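Local coordinates for protein putative phosphatase (DUF442) (Shewanella putrefaciens, PDB 3GXG) that is a putative phosphatase, probably a cysteine-dependent enzyme of the dual-specificity/tyrosine phosphatase clan that removes phosphate groups from a substrate not yet identified, at residues L47-S52 and N107-A112. Residues are numbered along the deposited sequence; the frame is centred on the assembly and turned at random.
Sequences LMPDSS and NYRASA. With SO4 (sulfate ion), chain E; EDO (1,2-ethanediol), chain K.
Leu47 reaches the first turn of helix 108-120 with one methyl: CD1 sits 3.8 Å from Ala110 CA and close to the carbonyl oxygen of Arg109. Met48, a selenomethionine, places its CA over one face of the Arg109 guanidinium, 4.3 Å above the plane and toward the rim, while the end of its side chain turns off to Leu27. Pro49 follows, crossing the arginine at an angle and setting its CD 3.4 Å from Arg109 NH1. Pro49 also starts the type I turn that ends at Ser52; a water accepts from Arg109 NH2 and also hydrogen-bonds to Ser52 OG, linking the turn to the arginine. A bend at chi3 (-80°) turns the Arg109 guanidinium edge-on to a sulfate: Arg109 NH2 gives sulfate O1 a nearly straight bond of 2.7 Å, while Arg109 NE reaches O4 more bent. Backbone N atoms of Leu105, Ala106, Tyr108 and Arg109 also bind the sulfate, a cradle consistent with the P-loop of cysteine phosphatases, the ion probably occupying the place of a substrate phosphate. Arg109 NH1 is hydrogen-bonded to Val75 O. The 47-52 loop leaves strand 43-46 beside this pocket, Leu47 and Ala110 both resting on Val102 of strand 100-103, with Trp144 of helix 142-153 against Arg109.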
# COMPACT_ATOMS: atom_id res chain seq x y z
N LEU A 47 0.74 3.55 4.80
CA LEU A 47 -0.18 4.66 4.54
C LEU A 47 -1.32 4.82 5.53
O LEU A 47 -2.14 5.73 5.37
CB LEU A 47 -0.81 4.49 3.15
CG LEU A 47 0.18 4.33 2.00
CD1 LEU A 47 -0.54 4.14 0.68
CD2 LEU A 47 1.21 5.47 1.90
N MSE A 48 -1.39 3.92 6.50
CA MSE A 48 -2.50 3.87 7.45
C MSE A 48 -2.14 4.71 8.67
O MSE A 48 -1.13 4.41 9.34
CB MSE A 48 -2.79 2.44 7.88
CG MSE A 48 -3.93 2.39 8.88
SE MSE A 48 -4.32 0.62 9.53
CE MSE A 48 -2.62 0.24 10.20
N PRO A 49 -2.96 5.73 8.99
CA PRO A 49 -2.60 6.56 10.15
C PRO A 49 -2.53 5.79 11.46
O PRO A 49 -3.35 4.90 11.72
CB PRO A 49 -3.71 7.61 10.18
CG PRO A 49 -4.14 7.74 8.72
CD PRO A 49 -4.06 6.32 8.20
N ASP A 50 -1.53 6.12 12.28
CA ASP A 50 -1.38 5.49 13.58
C ASP A 50 -2.62 5.65 14.50
O ASP A 50 -2.84 4.84 15.39
CB ASP A 50 -0.14 6.05 14.28
CG ASP A 50 1.18 5.53 13.70
OD1 ASP A 50 1.20 4.45 13.07
OD2 ASP A 50 2.21 6.19 13.92
N SER A 51 -3.44 6.66 14.25
CA SER A 51 -4.67 6.88 15.02
C SER A 51 -5.78 5.90 14.67
O SER A 51 -6.78 5.85 15.39
CB SER A 51 -5.18 8.29 14.79
OG SER A 51 -5.47 8.50 13.42
N SER A 52 -5.65 5.17 13.56
CA SER A 52 -6.67 4.21 13.19
C SER A 52 -6.81 3.13 14.26
O SER A 52 -5.82 2.72 14.88
CB SER A 52 -6.36 3.60 11.83
OG SER A 52 -6.10 4.64 10.92
N ASN A 107 -5.74 -2.75 1.63
CA ASN A 107 -5.12 -2.49 0.31
C ASN A 107 -5.98 -1.61 -0.61
O ASN A 107 -5.82 -1.66 -1.82
CB ASN A 107 -4.74 -3.80 -0.40
CG ASN A 107 -3.60 -3.63 -1.41
OD1 ASN A 107 -3.02 -2.58 -1.53
ND2 ASN A 107 -3.31 -4.69 -2.15
N TYR A 108 -6.83 -0.74 -0.06
CA TYR A 108 -7.45 0.29 -0.91
C TYR A 108 -6.46 1.44 -1.23
O TYR A 108 -6.06 1.66 -2.38
CB TYR A 108 -8.75 0.84 -0.29
CG TYR A 108 -9.89 -0.15 -0.25
CD1 TYR A 108 -9.96 -1.10 0.74
CD2 TYR A 108 -10.86 -0.12 -1.20
CE1 TYR A 108 -11.02 -2.01 0.79
CE2 TYR A 108 -11.93 -1.02 -1.19
CZ TYR A 108 -11.97 -1.98 -0.20
OH TYR A 108 -13.04 -2.86 -0.18
N ARG A 109 -6.03 2.16 -0.18
CA ARG A 109 -5.06 3.24 -0.36
C ARG A 109 -3.80 2.77 -1.07
O ARG A 109 -3.29 3.44 -1.99
CB ARG A 109 -4.67 3.81 1.01
CG ARG A 109 -5.80 4.71 1.58
CD ARG A 109 -5.61 5.13 3.04
NE ARG A 109 -6.00 4.07 3.95
CZ ARG A 109 -6.30 4.26 5.22
NH1 ARG A 109 -6.25 5.47 5.75
NH2 ARG A 109 -6.70 3.24 5.98
N ALA A 110 -3.26 1.63 -0.62
CA ALA A 110 -1.96 1.17 -1.13
C ALA A 110 -2.04 0.76 -2.62
O ALA A 110 -1.18 1.11 -3.41
CB ALA A 110 -1.44 0.02 -0.24
N SER A 111 -3.08 0.03 -3.02
CA SER A 111 -3.24 -0.31 -4.43
C SER A 111 -3.42 0.92 -5.31
O SER A 111 -2.90 0.95 -6.41
CB SER A 111 -4.33 -1.35 -4.69
OG SER A 111 -5.63 -0.88 -4.40
N ALA A 112 -4.19 1.90 -4.84
CA ALA A 112 -4.37 3.15 -5.58
C ALA A 112 -3.02 3.91 -5.74
O ALA A 112 -2.72 4.42 -6.80
CB ALA A 112 -5.41 4.02 -4.88
S SO4 E . -7.58 0.82 3.50
O1 SO4 E . -6.66 0.88 4.63
O2 SO4 E . -7.38 -0.45 2.84
O3 SO4 E . -8.94 0.92 4.03
O4 SO4 E . -7.24 1.94 2.57
C1 EDO K . -0.31 10.20 13.58
O1 EDO K . 0.32 10.39 12.33
C2 EDO K . -1.78 10.42 13.36
O2 EDO K . -2.37 9.14 13.19
O HOH W 1 -7.44 4.72 8.73